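Local coordinates for ABC-type transport system, molybdenum-specific extracellular solute-binding protein (Clostridium difficile, PDB 4KD5) that probably captures molybdate or tungstate outside the cell as the substrate-binding component of an ABC-type transporter, at residues A[115-118]-A[119-122]; A[221-224]-A[225-229]; A[23-26]-A[27-31]. All blocks are in the same frame, centred on the assembly; numbering follows the deposited sequence.

Contact 1 (A[115-118]-A[119-122]); sequences VGEA and ESVP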
loop_
_atom_site.group_PDB
_atom_site.type_symbol
_atom_site.label_atom_id
_atom_site.label_comp_id
_atom_site.label_asym_id
_atom_site.label_seq_id
_atom_site.Cartn_x
_atom_site.Cartn_y
_atom_site.Cartn_z
ATOM N N VAL A 115 26.476 37.533 8.639
ATOM C CA VAL A 115 25.223 36.997 8.099
ATOM C C VAL A 115 25.393 36.650 6.624
ATOM O O VAL A 115 26.305 37.152 5.964
ATOM C CB VAL A 115 24.049 38.001 8.225
ATOM C CG1 VAL A 115 23.740 38.325 9.677
ATOM C CG2 VAL A 115 24.351 39.268 7.441
ATOM N N GLY A 116 24.512 35.803 6.102
ATOM C CA GLY A 116 24.521 35.514 4.680
ATOM C C GLY A 116 23.944 36.680 3.893
ATOM O O GLY A 116 23.162 37.468 4.437
ATOM N N GLU A 117 24.332 36.804 2.624
ATOM C CA GLU A 117 23.777 37.847 1.768
ATOM C C GLU A 117 22.258 37.690 1.699
ATOM O O GLU A 117 21.750 36.609 1.407
ATOM C CB GLU A 117 24.425 37.813 0.377
ATOM C CG GLU A 117 25.824 38.438 0.337
ATOM C CD GLU A 117 26.701 37.901 -0.789
ATOM O OE1 GLU A 117 27.929 38.139 -0.749
ATOM O OE2 GLU A 117 26.171 37.243 -1.709
ATOM N N ALA A 118 21.545 38.779 1.974
ATOM C CA ALA A 118 20.102 38.743 2.236
ATOM C C ALA A 118 19.220 38.189 1.111
ATOM O O ALA A 118 18.039 37.923 1.330
ATOM C CB ALA A 118 19.617 40.118 2.656
ATOM N N GLU A 119 19.780 38.033 -0.085
ATOM C CA GLU A 119 19.019 37.479 -1.202
ATOM C C GLU A 119 19.601 36.177 -1.742
ATOM O O GLU A 119 18.862 35.294 -2.170
ATOM C CB GLU A 119 18.881 38.504 -2.331
ATOM C CG GLU A 119 17.855 39.592 -2.066
ATOM C CD GLU A 119 17.628 40.482 -3.274
ATOM O OE1 GLU A 119 17.984 40.067 -4.397
ATOM O OE2 GLU A 119 17.093 41.597 -3.098
ATOM N N SER A 120 20.925 36.067 -1.730
ATOM C CA SER A 120 21.600 34.895 -2.285
ATOM C C SER A 120 21.627 33.703 -1.318
ATOM O O SER A 120 21.690 32.553 -1.745
ATOM C CB SER A 120 23.024 35.265 -2.718
ATOM O OG SER A 120 23.787 34.112 -3.035
ATOM N N VAL A 121 21.565 33.989 -0.020
ATOM C CA VAL A 121 21.670 32.957 1.009
ATOM C C VAL A 121 20.414 32.909 1.870
ATOM O O VAL A 121 20.075 33.895 2.521
ATOM C CB VAL A 121 22.872 33.212 1.926
ATOM C CG1 VAL A 121 23.138 32.003 2.807
ATOM C CG2 VAL A 121 24.101 33.556 1.104
ATOM N N PRO A 122 19.724 31.755 1.882
ATOM C CA PRO A 122 18.477 31.609 2.649
ATOM C C PRO A 122 18.639 31.921 4.137
ATOM O O PRO A 122 17.761 32.558 4.716
ATOM C CB PRO A 122 18.089 30.135 2.436
ATOM C CG PRO A 122 19.292 29.479 1.836
ATOM C CD PRO A 122 20.033 30.546 1.101
#
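Glu117 and Val121 close a single five-residue turn: the backbone N of Val121 binds the carbonyl O of Glu117 at 3.0 Å, lying in the carbonyl plane with an N-H...O angle of 156°. This is an alpha-turn, and it lets the chain leave strand 113-116 and double back before helix 122-133 begins. The reversal also brings the backbone of Gly116 close to Val121, with the CA of Gly116 only 4.0 Å from the CB of Val121. Gly116 has no side chain to intrude, and the valine points toward that strand end. The two methyl branches of Val121 have different roles. CG2 sits beside the valine's own backbone N and turns back onto the start of Glu117, reaching Glu117 N at 3.6 Å; CG1 extends on the opposite side of CB from that N (chi1 -169°), alongside Gly116. The aliphatic CB of Val121 also rests 3.6 Å from Glu117 O, so the same carbonyl oxygen is approached by the amide and by the base of the side chain. Glu117 itself runs out in an extended chain, and its OE2 comes no closer than 3.9 Å to Ser120 CB, a loose van der Waals approach. The strand end is fixed from elsewhere too: Glu117 shares backbone hydrogen bonding with Ala147, and its side chain packs on Phe146. Val121 is the N-cap residue of helix 122-133, and its side chain lies about 4 Å from that of Ala123 and about 5 Å from that of Val150, both predicted to contact molybdate. A tight strand-to-helix turn that would bring a helix N-terminus to the predicted molybdate site is consistent with the periplasmic-binding-protein fold of the ModA family.

Contact 2 (A[221-224]-A[225-229]); sequences QKIF and EEFGY
Tyr229 folds back onto the carbonyl of Phe224 near the end of helix 218-226, and its N, CB and one ring edge all meet Phe224. Its CB comes first, 3.2 Å from Phe224 O and 4.0 Å from Phe224 CB, the latter an apolar touch between the two side-chain roots. With CG on the far side of CB from the tyrosine's own carbonyl carbon (chi1 -63°), the ring swings so that one edge faces the same oxygen: CD2 lies 3.4 Å from Phe224 O, which sits in the ring plane. Further out the ring leaves this turn and meets Tyr194 edge-to-face, and the terminal OH makes a weak hydrogen bond to Ser15 O. Phe224 O is meanwhile shared by two backbone donors that come from opposite faces of its plane. Tyr229 N, at 3.0 Å, spans a six-residue loop through Gly228, whose phi is positive, whereas Phe227 N, at 3.2 Å, stands well above the carbonyl plane. A second aromatic edge repeats the theme at the preceding carbonyl: Phe227 CD2 is 3.1 Å from Ile223 O, again in the plane of the ring, while Phe227 CE2 makes a loose apolar contact with Ile223 CG2 at 4.4 Å. Toward the beginning of the turn, Glu225 N still keeps the regular helical bond to Gln221 O. The carbonyl oxygens of the last turn are met by backbone N-H groups (Ile223 O by Glu226 N) and by the weakly positive C-H edges of aromatic rings, which implies a helix end satisfied by the backbone itself, with C-H edges as weak additional partners.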
loop_
_atom_site.group_PDB
_atom_site.type_symbol
_atom_site.label_atom_id
_atom_site.label_comp_id
_atom_site.label_asym_id
_atom_site.label_seq_id
_atom_site.Cartn_x
_atom_site.Cartn_y
_atom_site.Cartn_z
ATOM N N GLN A 221 11.796 11.207 13.043
ATOM C CA GLN A 221 11.957 12.576 13.517
ATOM C C GLN A 221 13.196 12.716 14.396
ATOM O O GLN A 221 13.953 13.679 14.259
ATOM C CB GLN A 221 10.706 13.025 14.276
ATOM C CG GLN A 221 9.498 13.279 13.393
ATOM C CD GLN A 221 9.657 14.506 12.522
ATOM O OE1 GLN A 221 9.472 15.633 12.980
ATOM N NE2 GLN A 221 10.011 14.294 11.257
ATOM N N LYS A 222 13.402 11.753 15.291
ATOM C CA LYS A 222 14.579 11.752 16.160
ATOM C C LYS A 222 15.888 11.618 15.385
ATOM O O LYS A 222 16.940 12.037 15.863
ATOM C CB LYS A 222 14.480 10.650 17.223
ATOM C CG LYS A 222 13.488 10.936 18.342
ATOM C CD LYS A 222 13.624 9.923 19.474
ATOM C CE LYS A 222 12.534 10.099 20.523
ATOM N NZ LYS A 222 12.686 9.133 21.654
ATOM N N ILE A 223 15.820 11.023 14.199
ATOM C CA ILE A 223 16.990 10.916 13.330
ATOM C C ILE A 223 17.354 12.287 12.762
ATOM O O ILE A 223 18.523 12.676 12.759
ATOM C CB ILE A 223 16.766 9.894 12.192
ATOM C CG1 ILE A 223 16.846 8.469 12.739
ATOM C CG2 ILE A 223 17.793 10.069 11.089
ATOM C CD1 ILE A 223 16.658 7.409 11.682
ATOM N N PHE A 224 16.349 13.022 12.301
ATOM C CA PHE A 224 16.568 14.363 11.779
ATOM C C PHE A 224 17.055 15.317 12.872
ATOM O O PHE A 224 17.739 16.294 12.580
ATOM C CB PHE A 224 15.289 14.905 11.130
ATOM C CG PHE A 224 14.970 14.290 9.796
ATOM C CD1 PHE A 224 15.755 14.560 8.686
ATOM C CD2 PHE A 224 13.870 13.460 9.647
ATOM C CE1 PHE A 224 15.456 13.998 7.453
ATOM C CE2 PHE A 224 13.566 12.901 8.417
ATOM C CZ PHE A 224 14.363 13.172 7.319
ATOM N N GLU A 225 16.710 15.025 14.124
ATOM C CA GLU A 225 17.132 15.853 15.255
ATOM C C GLU A 225 18.584 15.597 15.680
ATOM O O GLU A 225 19.193 16.418 16.367
ATOM C CB GLU A 225 16.152 15.702 16.431
ATOM C CG GLU A 225 14.761 16.259 16.135
ATOM C CD GLU A 225 13.698 15.765 17.102
ATOM O OE1 GLU A 225 14.058 15.132 18.116
ATOM O OE2 GLU A 225 12.498 16.008 16.842
ATOM N N GLU A 226 19.133 14.460 15.265
ATOM C CA GLU A 226 20.555 14.185 15.455
ATOM C C GLU A 226 21.375 15.121 14.579
ATOM O O GLU A 226 22.533 15.407 14.864
ATOM C CB GLU A 226 20.880 12.734 15.080
ATOM C CG GLU A 226 20.198 11.673 15.926
ATOM C CD GLU A 226 20.411 10.269 15.382
ATOM O OE1 GLU A 226 21.214 10.110 14.440
ATOM O OE2 GLU A 226 19.772 9.323 15.890
ATOM N N PHE A 227 20.761 15.589 13.501
ATOM C CA PHE A 227 21.474 16.380 12.511
ATOM C C PHE A 227 21.106 17.861 12.578
ATOM O O PHE A 227 21.379 18.623 11.646
ATOM C CB PHE A 227 21.256 15.794 11.108
ATOM C CG PHE A 227 21.876 14.431 10.922
ATOM C CD1 PHE A 227 23.164 14.307 10.425
ATOM C CD2 PHE A 227 21.182 13.279 11.265
ATOM C CE1 PHE A 227 23.746 13.059 10.262
ATOM C CE2 PHE A 227 21.759 12.026 11.104
ATOM C CZ PHE A 227 23.041 11.917 10.601
ATOM N N GLY A 228 20.500 18.264 13.692
ATOM C CA GLY A 228 20.238 19.668 13.957
ATOM C C GLY A 228 18.880 20.160 13.496
ATOM O O GLY A 228 18.523 21.320 13.716
ATOM N N TYR A 229 18.119 19.285 12.853
ATOM C CA TYR A 229 16.775 19.650 12.432
ATOM C C TYR A 229 15.803 19.549 13.597
ATOM O O TYR A 229 16.157 19.054 14.670
ATOM C CB TYR A 229 16.338 18.798 11.241
ATOM C CG TYR A 229 17.211 19.033 10.042
ATOM C CD1 TYR A 229 16.970 20.097 9.189
ATOM C CD2 TYR A 229 18.292 18.210 9.776
ATOM C CE1 TYR A 229 17.773 20.329 8.095
ATOM C CE2 TYR A 229 19.101 18.433 8.682
ATOM C CZ TYR A 229 18.835 19.493 7.849
ATOM O OH TYR A 229 19.638 19.716 6.762
#

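Contact 3 (A[23-26]-A[27-31]); sequences IEEE and YKKVD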
loop_
_atom_site.group_PDB
_atom_site.type_symbol
_atom_site.label_atom_id
_atom_site.label_comp_id
_atom_site.label_asym_id
_atom_site.label_seq_id
_atom_site.Cartn_x
_atom_site.Cartn_y
_atom_site.Cartn_z
ATOM N N ILE A 23 18.830 7.824 7.670
ATOM C CA ILE A 23 17.470 7.413 7.318
ATOM C C ILE A 23 17.472 6.105 6.508
ATOM O O ILE A 23 16.626 5.229 6.716
ATOM C CB ILE A 23 16.728 8.522 6.528
ATOM C CG1 ILE A 23 16.394 9.715 7.431
ATOM C CG2 ILE A 23 15.468 7.977 5.879
ATOM C CD1 ILE A 23 15.383 9.408 8.520
ATOM N N GLU A 24 18.431 5.973 5.595
ATOM C CA GLU A 24 18.538 4.782 4.755
ATOM C C GLU A 24 18.882 3.524 5.550
ATOM O O GLU A 24 18.205 2.505 5.427
ATOM C CB GLU A 24 19.569 5.004 3.638
ATOM C CG GLU A 24 18.997 5.550 2.343
ATOM C CD GLU A 24 20.071 6.040 1.384
ATOM O OE1 GLU A 24 20.207 5.454 0.288
ATOM O OE2 GLU A 24 20.772 7.016 1.723
ATOM N N GLU A 25 19.932 3.600 6.363
ATOM C CA GLU A 25 20.368 2.454 7.161
ATOM C C GLU A 25 19.335 2.056 8.213
ATOM O O GLU A 25 19.252 0.893 8.602
ATOM C CB GLU A 25 21.733 2.723 7.814
ATOM C CG GLU A 25 21.676 3.214 9.265
ATOM C CD GLU A 25 22.192 2.178 10.250
ATOM O OE1 GLU A 25 22.523 2.550 11.397
ATOM O OE2 GLU A 25 22.259 0.988 9.878
ATOM N N GLU A 26 18.538 3.022 8.658
ATOM C CA GLU A 26 17.557 2.775 9.706
ATOM C C GLU A 26 16.249 2.227 9.150
ATOM O O GLU A 26 15.561 1.457 9.816
ATOM C CB GLU A 26 17.302 4.059 10.500
ATOM C CG GLU A 26 16.995 3.852 11.972
ATOM C CD GLU A 26 18.235 3.561 12.796
ATOM O OE1 GLU A 26 18.114 3.461 14.035
ATOM O OE2 GLU A 26 19.331 3.431 12.211
ATOM N N TYR A 27 15.903 2.628 7.930
ATOM C CA TYR A 27 14.699 2.118 7.284
ATOM C C TYR A 27 14.931 0.695 6.814
ATOM O O TYR A 27 14.008 -0.117 6.773
ATOM C CB TYR A 27 14.288 2.993 6.101
ATOM C CG TYR A 27 12.895 2.696 5.608
ATOM C CD1 TYR A 27 11.795 2.972 6.402
ATOM C CD2 TYR A 27 12.676 2.143 4.354
ATOM C CE1 TYR A 27 10.518 2.706 5.971
ATOM C CE2 TYR A 27 11.394 1.874 3.909
ATOM C CZ TYR A 27 10.323 2.161 4.728
ATOM O OH TYR A 27 9.042 1.909 4.313
ATOM N N LYS A 28 16.173 0.404 6.448
ATOM C CA LYS A 28 16.546 -0.925 5.993
ATOM C C LYS A 28 16.320 -1.945 7.106
ATOM O O LYS A 28 16.003 -3.105 6.840
ATOM C CB LYS A 28 18.008 -0.936 5.533
ATOM C CG LYS A 28 18.440 -2.229 4.861
ATOM C CD LYS A 28 17.574 -2.535 3.645
ATOM C CE LYS A 28 17.870 -3.922 3.094
ATOM N NZ LYS A 28 17.025 -4.229 1.905
ATOM N N LYS A 29 16.461 -1.496 8.350
ATOM C CA LYS A 29 16.298 -2.363 9.515
ATOM C C LYS A 29 14.837 -2.683 9.825
ATOM O O LYS A 29 14.543 -3.682 10.476
ATOM C CB LYS A 29 16.981 -1.742 10.736
ATOM C CG LYS A 29 18.495 -1.724 10.638
ATOM C CD LYS A 29 19.132 -0.665 11.538
ATOM C CE LYS A 29 18.948 -0.968 13.015
ATOM N NZ LYS A 29 19.882 -0.166 13.861
ATOM N N VAL A 30 13.931 -1.835 9.348
ATOM C CA VAL A 30 12.496 -2.025 9.576
ATOM C C VAL A 30 11.733 -2.420 8.306
ATOM O O VAL A 30 10.526 -2.648 8.346
ATOM C CB VAL A 30 11.845 -0.773 10.212
ATOM C CG1 VAL A 30 12.381 -0.550 11.616
ATOM C CG2 VAL A 30 12.106 0.451 9.352
ATOM N N ASP A 31 12.446 -2.498 7.186
ATOM C CA ASP A 31 11.859 -2.910 5.909
ATOM C C ASP A 31 12.950 -3.334 4.925
ATOM O O ASP A 31 13.495 -2.499 4.205
ATOM C CB ASP A 31 11.033 -1.766 5.306
ATOM C CG ASP A 31 10.042 -2.244 4.260
ATOM O OD1 ASP A 31 8.978 -1.609 4.121
ATOM O OD2 ASP A 31 10.317 -3.257 3.584
#
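Ile23 O receives Tyr27 N at 3.0 Å, an ordinary helical bond, and the CB of Tyr27 settles beside the same oxygen. The isoleucine side chain takes another direction, packing on Phe211 and Phe214 of helix 205-215. Glu24 follows with the next helical bond, from Lys28 N to Glu24 O at 3.1 Å; its own side chain leads off toward Leu36 and Val38 of strand 34-41. At Glu25 the side chains become involved: Glu25 and Lys29 run side by side in the same direction, with Lys29 CD 3.3 Å from Glu25 O and 3.9 Å from Glu25 OE2. A bend in mid-chain (chi3 67°) leaves the lysine's ammonium group near both carboxylates, closer to that of Glu26. Glu26 OE2 and Lys29 NZ form a long salt bridge of 4.0 Å, the two chains meeting at a slant, and the same oxygen has a weak, long ion pair with Lys22 NZ. Glu26 O is occupied at close quarters as well, by a weak hydrogen bond from Lys29 N and by the methyl CG2 of Val30 at 3.6 Å. Further along, Asp31 CB lies over the rim of one face of the Tyr27 ring. That ring also meets Phe211 edge-to-face, and its OH is hydrogen-bonded to Lys210 NZ of the second subunit. Two carboxylates near a single ammonium, neither at tight pairing distance, imply a diffuse, probably weak attraction, while the directed bonds are those of the backbone and of Tyr27 OH to the second subunit.

Overall arrangement
All three contacts are local turns at helix ends, and all are partly buried: contact 2 has the most buried residues, five of nine, and contact 3 lies farthest from the chain's centre. Contact 1 enters a helix from a strand, whereas contacts 2 and 3 leave helices 218-226 and 17-28, which pack together through Ile223 CG2 and Ile23 CD1, 3.6 Å apart. Contact 1 lies across the chain's centre from both. Contacts 1 and 2 both approach predicted molybdate residues; contact 3 is remote from them and borders the second subunit. Chemistry follows place: backbone reversal in contact 1, aromatic edges in contact 2, helical bonds with loosely paired charged side chains in contact 3.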